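Local coordinates for FEZ-1 protein (Fluoribacter gormanii, PDB 5WCK) that probably hydrolyses beta-lactam antibiotics, as a monomeric subclass B3 metallo-beta-lactamase that carries zinc ions in its active site, at residues 92-97 against 143-148; 96-101 against 122-127. The protein carries 2 engineered substitutions. All blocks are in the same frame, centred on the assembly; numbering follows the deposited sequence.

Contact 1: 92-97 against 143-148; sequences MVMDED and AHLTPG
Met94 and Leu145 face each other from two strands that belong to different sheets. Strand segments 92-94 and 143-145 run nearly the same way, with their N-to-C directions 27° apart, but their axes approach only to 9.1 Å. That spacing is too wide for backbone pairing and is bridged by side chains. Met94 and Leu145 contribute almost equally, and Met94 enters three of the four residue contacts. With chi1 at -171° CG of Met94 is carried away from the backbone N, and bends at chi2 and chi3 bring CE toward Ala143. CG of Met94 packs against CD1 of Leu145 at 3.9 Å, while CE of Met94 reaches CB of Ala143 at 3.8 Å and the backbone N of Leu145 at 4.0 Å. That N is bonded to OD1 of Asp130, so the methyl rests beside a polar group already satisfied. At the more open end, CD2 of Leu145 sits over the face of the Glu96 carboxylate, with OE2 of Glu96 3.8 Å away, a van der Waals contact. Thr154, on the next strand of the second sheet, touches both Met94 and Ala143. Two sheets joined face to face by apolar side chains are characteristic of the alpha-beta/beta-alpha sandwich of metallo-beta-lactamases.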
ATOM      1  N   MET A  92      -5.386   2.580  11.441  1.00  5.89           N
ATOM      2  CA  MET A  92      -4.366   1.757  12.053  1.00  6.53           C
ATOM      3  C   MET A  92      -3.104   1.873  11.189  1.00  7.89           C
ATOM      4  O   MET A  92      -3.162   1.713   9.959  1.00  8.46           O
ATOM      5  CB  MET A  92      -4.812   0.296  12.162  1.00  6.98           C
ATOM      6  CG  MET A  92      -6.195   0.137  12.761  1.00  9.32           C
ATOM      7  SD  MET A  92      -6.567  -1.605  13.070  1.00  9.38           S
ATOM      8  CE  MET A  92      -8.224  -1.412  13.732  1.00 12.11           C
ATOM      9  N   VAL A  93      -1.975   2.127  11.843  1.00  6.12           N
ATOM     10  CA  VAL A  93      -0.706   2.487  11.179  1.00  5.17           C
ATOM     11  C   VAL A  93       0.460   1.823  11.926  1.00  7.10           C
ATOM     12  O   VAL A  93       0.534   1.804  13.151  1.00  7.18           O
ATOM     13  CB  VAL A  93      -0.510   4.012  11.085  1.00  5.99           C
ATOM     14  CG1 VAL A  93       0.828   4.360  10.463  1.00  7.28           C
ATOM     15  CG2 VAL A  93      -1.625   4.705  10.338  1.00  7.78           C
ATOM     16  N   MET A  94       1.406   1.267  11.150  1.00  6.54           N
ATOM     17  CA  MET A  94       2.659   0.708  11.646  1.00  5.34           C
ATOM     18  C   MET A  94       3.408   1.769  12.479  1.00  6.14           C
ATOM     19  O   MET A  94       3.599   2.889  12.030  1.00  7.34           O
ATOM     20  CB  MET A  94       3.530   0.284  10.461  1.00  7.59           C
ATOM     21  CG  MET A  94       4.779  -0.519  10.816  1.00  7.57           C
ATOM     22  SD  MET A  94       4.514  -2.134  11.610  1.00  8.49           S
ATOM     23  CE  MET A  94       3.870  -3.048  10.208  1.00  8.47           C
ATOM     24  N   ASP A  95       3.840   1.345  13.673  1.00  7.13           N
ATOM     25  CA  ASP A  95       4.532   2.125  14.694  1.00  8.21           C
ATOM     26  C   ASP A  95       5.499   3.135  14.068  1.00  8.50           C
ATOM     27  O   ASP A  95       5.410   4.346  14.341  1.00  8.88           O
ATOM     28  CB  ASP A  95       5.209   1.180  15.678  1.00  9.26           C
ATOM     29  CG  ASP A  95       5.812   1.845  16.910  1.00 24.50           C
ATOM     30  OD1 ASP A  95       5.416   2.994  17.224  1.00 28.32           O
ATOM     31  OD2 ASP A  95       6.635   1.180  17.576  1.00 40.27           O
ATOM     32  N   GLU A  96       6.418   2.645  13.236  1.00  7.86           N
ATOM     33  CA  GLU A  96       7.514   3.467  12.727  1.00  8.04           C
ATOM     34  C   GLU A  96       7.036   4.602  11.814  1.00  6.41           C
ATOM     35  O   GLU A  96       7.810   5.576  11.600  1.00  8.36           O
ATOM     36  CB  GLU A  96       8.523   2.595  11.985  1.00  9.12           C
ATOM     37  CG  GLU A  96       9.352   1.673  12.884  1.00 10.31           C
ATOM     38  CD  GLU A  96       8.731   0.364  13.374  1.00 14.63           C
ATOM     39  OE1 GLU A  96       7.511   0.092  13.102  1.00 15.22           O
ATOM     40  OE2 GLU A  96       9.451  -0.405  14.065  1.00 21.74           O
ATOM     41  N   ASP A  97       5.808   4.518  11.267  1.00  6.33           N
ATOM     42  CA  ASP A  97       5.263   5.586  10.433  1.00  6.27           C
ATOM     43  C   ASP A  97       4.250   6.513  11.148  1.00  7.74           C
ATOM     44  O   ASP A  97       3.762   7.440  10.548  1.00  8.50           O
ATOM     45  CB  ASP A  97       4.616   5.026   9.169  1.00  7.19           C
ATOM     46  CG  ASP A  97       5.542   4.924   7.972  1.00  7.92           C
ATOM     47  OD1 ASP A  97       6.728   5.341   8.079  1.00  7.70           O
ATOM     48  OD2 ASP A  97       5.064   4.398   6.944  1.00  8.82           O
ATOM     49  N   ALA A 143       0.203  -7.453   8.776  1.00  5.74           N
ATOM     50  CA  ALA A 143       1.081  -6.317   8.520  1.00  7.02           C
ATOM     51  C   ALA A 143       2.539  -6.778   8.592  1.00  8.44           C
ATOM     52  O   ALA A 143       2.997  -7.249   9.633  1.00 11.28           O
ATOM     53  CB  ALA A 143       0.829  -5.238   9.528  1.00  7.94           C
ATOM     54  N   HIS A 144       3.260  -6.675   7.478  1.00  4.97           N
ATOM     55  CA  HIS A 144       4.678  -6.988   7.451  1.00  5.98           C
ATOM     56  C   HIS A 144       5.465  -5.691   7.324  1.00  6.66           C
ATOM     57  O   HIS A 144       5.267  -4.939   6.376  1.00  7.41           O
ATOM     58  CB  HIS A 144       5.053  -7.934   6.312  1.00  6.03           C
ATOM     59  CG  HIS A 144       4.304  -9.217   6.337  1.00  6.39           C
ATOM     60  ND1 HIS A 144       4.797 -10.359   6.929  1.00 10.84           N
ATOM     61  CD2 HIS A 144       3.073  -9.522   5.866  1.00  8.20           C
ATOM     62  CE1 HIS A 144       3.912 -11.335   6.761  1.00 10.35           C
ATOM     63  NE2 HIS A 144       2.861 -10.847   6.128  1.00  9.53           N
ATOM     64  N   LEU A 145       6.363  -5.453   8.281  1.00  7.04           N
ATOM     65  CA  LEU A 145       7.242  -4.307   8.200  1.00  5.16           C
ATOM     66  C   LEU A 145       8.298  -4.583   7.122  1.00  5.91           C
ATOM     67  O   LEU A 145       9.139  -5.491   7.269  1.00  7.24           O
ATOM     68  CB  LEU A 145       7.866  -4.053   9.574  1.00  6.52           C
ATOM     69  CG  LEU A 145       8.820  -2.871   9.686  1.00  7.98           C
ATOM     70  CD1 LEU A 145       8.181  -1.574   9.292  1.00  6.59           C
ATOM     71  CD2 LEU A 145       9.369  -2.781  11.099  1.00 11.24           C
ATOM     72  N   THR A 146       8.250  -3.773   6.066  1.00  4.89           N
ATOM     73  CA  THR A 146       9.212  -3.813   4.985  1.00  5.84           C
ATOM     74  C   THR A 146       9.755  -2.406   4.817  1.00  5.30           C
ATOM     75  O   THR A 146       9.352  -1.670   3.917  1.00  5.41           O
ATOM     76  CB  THR A 146       8.575  -4.358   3.701  1.00  6.71           C
ATOM     77  OG1 THR A 146       7.439  -3.585   3.311  1.00  7.03           O
ATOM     78  CG2 THR A 146       8.183  -5.809   3.887  1.00  7.73           C
ATOM     79  N   PRO A 147      10.646  -1.987   5.738  1.00  5.19           N
ATOM     80  CA  PRO A 147      11.067  -0.594   5.811  1.00  5.81           C
ATOM     81  C   PRO A 147      12.139  -0.217   4.792  1.00  5.52           C
ATOM     82  O   PRO A 147      12.711  -1.067   4.101  1.00  6.84           O
ATOM     83  CB  PRO A 147      11.611  -0.519   7.239  1.00  7.49           C
ATOM     84  CG  PRO A 147      12.244  -1.871   7.449  1.00  8.44           C
ATOM     85  CD  PRO A 147      11.322  -2.832   6.734  1.00  6.20           C
ATOM     86  N   GLY A 148      12.373   1.089   4.718  1.00  5.87           N
ATOM     87  CA  GLY A 148      13.363   1.693   3.825  1.00  6.48           C
ATOM     88  C   GLY A 148      12.754   2.848   3.053  1.00  6.24           C
ATOM     89  O   GLY A 148      13.148   4.016   3.225  1.00  6.64           O
TER

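Contact 2: 96-101 against 122-127; sequences EDVSVI and STVDKV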
ATOM      1  N   GLU A  96       6.418   2.645  13.236  1.00  7.86           N
ATOM      2  CA  GLU A  96       7.514   3.467  12.727  1.00  8.04           C
ATOM      3  C   GLU A  96       7.036   4.602  11.814  1.00  6.41           C
ATOM      4  O   GLU A  96       7.810   5.576  11.600  1.00  8.36           O
ATOM      5  CB  GLU A  96       8.523   2.595  11.985  1.00  9.12           C
ATOM      6  CG  GLU A  96       9.352   1.673  12.884  1.00 10.31           C
ATOM      7  CD  GLU A  96       8.731   0.364  13.374  1.00 14.63           C
ATOM      8  OE1 GLU A  96       7.511   0.092  13.102  1.00 15.22           O
ATOM      9  OE2 GLU A  96       9.451  -0.405  14.065  1.00 21.74           O
ATOM     10  N   ASP A  97       5.808   4.518  11.267  1.00  6.33           N
ATOM     11  CA  ASP A  97       5.263   5.586  10.433  1.00  6.27           C
ATOM     12  C   ASP A  97       4.250   6.513  11.148  1.00  7.74           C
ATOM     13  O   ASP A  97       3.762   7.440  10.548  1.00  8.50           O
ATOM     14  CB  ASP A  97       4.616   5.026   9.169  1.00  7.19           C
ATOM     15  CG  ASP A  97       5.542   4.924   7.972  1.00  7.92           C
ATOM     16  OD1 ASP A  97       6.728   5.341   8.079  1.00  7.70           O
ATOM     17  OD2 ASP A  97       5.064   4.398   6.944  1.00  8.82           O
ATOM     18  N   VAL A  98       3.943   6.249  12.424  1.00  7.79           N
ATOM     19  CA  VAL A  98       2.915   7.008  13.160  1.00  8.52           C
ATOM     20  C   VAL A  98       3.314   8.482  13.257  1.00  7.58           C
ATOM     21  O   VAL A  98       2.465   9.359  13.039  1.00  8.89           O
ATOM     22  CB  VAL A  98       2.646   6.388  14.529  1.00  8.20           C
ATOM     23  CG1 VAL A  98       1.804   7.324  15.407  1.00 10.54           C
ATOM     24  CG2 VAL A  98       1.967   5.027  14.367  1.00  9.66           C
ATOM     25  N   SER A  99       4.601   8.760  13.537  1.00  9.66           N
ATOM     26  CA  SER A  99       5.020  10.162  13.680  1.00  9.19           C
ATOM     27  C   SER A  99       4.685  10.957  12.412  1.00 10.04           C
ATOM     28  O   SER A  99       4.232  12.113  12.463  1.00 10.61           O
ATOM     29  CB  SER A  99       6.480  10.272  14.013  1.00 13.95           C
ATOM     30  OG  SER A  99       6.880  11.629  14.003  1.00 16.79           O
ATOM     31  N   VAL A 100       4.951  10.372  11.240  1.00  9.16           N
ATOM     32  CA  VAL A 100       4.671  11.086  10.001  1.00  7.65           C
ATOM     33  C   VAL A 100       3.167  11.344   9.838  1.00  8.25           C
ATOM     34  O   VAL A 100       2.767  12.426   9.408  1.00  8.20           O
ATOM     35  CB  VAL A 100       5.261  10.351   8.785  1.00  8.30           C
ATOM     36  CG1 VAL A 100       4.776  10.935   7.492  1.00  8.96           C
ATOM     37  CG2 VAL A 100       6.779  10.370   8.856  1.00 13.36           C
ATOM     38  N   ILE A 101       2.337  10.360  10.170  1.00  8.30           N
ATOM     39  CA  ILE A 101       0.896  10.546  10.052  1.00  9.75           C
ATOM     40  C   ILE A 101       0.417  11.652  11.015  1.00  8.49           C
ATOM     41  O   ILE A 101      -0.346  12.528  10.613  1.00 10.15           O
ATOM     42  CB  ILE A 101       0.173   9.204  10.254  1.00  8.13           C
ATOM     43  CG1 ILE A 101       0.537   8.202   9.146  1.00  9.98           C
ATOM     44  CG2 ILE A 101      -1.334   9.409  10.350  1.00  9.82           C
ATOM     45  CD1 ILE A 101       0.306   8.711   7.749  1.00  9.18           C
ATOM     46  N   SER A 122      -3.864  13.680  11.311  1.00 12.69           N
ATOM     47  CA  SER A 122      -4.918  12.818  11.799  1.00 11.68           C
ATOM     48  C   SER A 122      -4.379  12.090  13.030  1.00 15.37           C
ATOM     49  O   SER A 122      -3.179  12.143  13.319  1.00 19.48           O
ATOM     50  CB  SER A 122      -5.387  11.889  10.717  1.00 16.33           C
ATOM     51  OG  SER A 122      -4.320  11.053  10.364  1.00 17.19           O
ATOM     52  N   THR A 123      -5.280  11.446  13.774  1.00 10.39           N
ATOM     53  CA  THR A 123      -4.863  10.598  14.858  1.00 11.02           C
ATOM     54  C   THR A 123      -4.959   9.142  14.405  1.00  8.35           C
ATOM     55  O   THR A 123      -5.784   8.788  13.568  1.00 11.65           O
ATOM     56  CB  THR A 123      -5.707  10.874  16.105  1.00 18.04           C
ATOM     57  OG1 THR A 123      -7.065  10.646  15.749  1.00 20.81           O
ATOM     58  CG2 THR A 123      -5.558  12.290  16.608  1.00 17.89           C
ATOM     59  N   VAL A 124      -4.101   8.332  15.011  1.00 11.35           N
ATOM     60  CA  VAL A 124      -4.062   6.901  14.775  1.00 12.91           C
ATOM     61  C   VAL A 124      -4.810   6.211  15.924  1.00 12.54           C
ATOM     62  O   VAL A 124      -4.471   6.360  17.097  1.00 12.18           O
ATOM     63  CB  VAL A 124      -2.605   6.435  14.625  1.00 10.17           C
ATOM     64  CG1 VAL A 124      -2.472   4.917  14.646  1.00 11.27           C
ATOM     65  CG2 VAL A 124      -1.981   7.030  13.369  1.00 12.49           C
ATOM     66  N   ASP A 125      -5.790   5.386  15.554  1.00  9.31           N
ATOM     67  CA  ASP A 125      -6.627   4.670  16.534  1.00  9.03           C
ATOM     68  C   ASP A 125      -5.945   3.402  17.070  1.00 11.52           C
ATOM     69  O   ASP A 125      -6.179   3.013  18.221  1.00 14.70           O
ATOM     70  CB  ASP A 125      -7.983   4.385  15.907  1.00 10.34           C
ATOM     71  CG  ASP A 125      -8.715   5.669  15.579  1.00 15.68           C
ATOM     72  OD1 ASP A 125      -8.976   6.426  16.532  1.00 16.52           O
ATOM     73  OD2 ASP A 125      -8.961   5.932  14.389  1.00 11.05           O
ATOM     74  N   LYS A 126      -5.117   2.723  16.260  1.00  8.59           N
ATOM     75  CA  LYS A 126      -4.380   1.595  16.726  1.00  7.67           C
ATOM     76  C   LYS A 126      -3.009   1.574  16.063  1.00  9.33           C
ATOM     77  O   LYS A 126      -2.895   1.573  14.849  1.00 10.66           O
ATOM     78  CB  LYS A 126      -5.076   0.261  16.460  1.00  7.81           C
ATOM     79  CG  LYS A 126      -4.430  -0.912  17.169  1.00  8.97           C
ATOM     80  CD  LYS A 126      -5.175  -2.236  17.053  1.00  8.85           C
ATOM     81  CE  LYS A 126      -4.466  -3.334  17.823  1.00 12.85           C
ATOM     82  NZ  LYS A 126      -5.110  -4.664  17.712  1.00 14.40           N
ATOM     83  N   VAL A 127      -1.976   1.540  16.900  1.00  9.09           N
ATOM     84  CA  VAL A 127      -0.610   1.428  16.437  1.00  8.49           C
ATOM     85  C   VAL A 127      -0.288  -0.043  16.174  1.00  8.68           C
ATOM     86  O   VAL A 127      -0.469  -0.904  17.055  1.00 11.27           O
ATOM     87  CB  VAL A 127       0.363   2.021  17.462  1.00  8.20           C
ATOM     88  CG1 VAL A 127       1.804   1.817  17.028  1.00 11.29           C
ATOM     89  CG2 VAL A 127       0.055   3.486  17.697  1.00  9.00           C
TER
HETATM   90  O   HOH W   1      -2.333  12.316   8.701  1.00 10.81           O
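Ile101 and Val98, three residues apart on one face of helix 95-103, meet the chain running from Ser122 to Val127. The CG2 methyl of Ile101 touches two residues: it lies 3.4 Å from OG of Ser122 and 3.9 Å from CG2 of Val124. Placing CG1 beside the backbone N (chi1 -64°) leaves CG2 as the branch that meets segment 122-127. Val98 uses both its methyls, CG1 loosely against CG2 of Val124 and CG2 against CG2 of Val127 at 4.1 Å; this last pair of side chains crosses at about a right angle. One water supplies the polar link between the segments, donating to O of Ile101 at 2.8 Å and accepting from OG of Ser122 at 2.9 Å. Further out, Tyr91 touches both Ile101 and Ser122, and Val93 lies against Val124, so strand 90-94 also borders the contact. Backbone bonds from Tyr91 to Asp125 and Lys126 hold segment 122-127 beside that strand. The helix of the beta-alpha-beta unit 90-94, 95-103, 126-128 thus packs mainly on the loop leading into its second strand, and on Val127. The chemistry is mainly dispersion between the methyls of beta-branched side chains, with the water satisfying a helix carbonyl and a serine hydroxyl.

Contacts 1 and 2 have centres 10 Å apart and share Glu96 and Asp97, where strand 90-94 gives way to helix 95-103. Contact 1 joins this strand to the second sheet, whereas contact 2 packs the following helix on the loop leading into edge strand 126-128, and on Val127 within it. The two meet directly: N of Val93 and O of Lys126, 3.2 Å apart, form a probable hydrogen bond. Neither contact binds metal: the side chains of Ile101 and Leu145 are about 11 Å and about 13 Å from a bound zinc ion, outside the first coordination shell. Asp97 connects the shared region to the metal-binding loops through bonds to Ala72 and Thr150, neighbours of zinc ligands His71, His73 and His149.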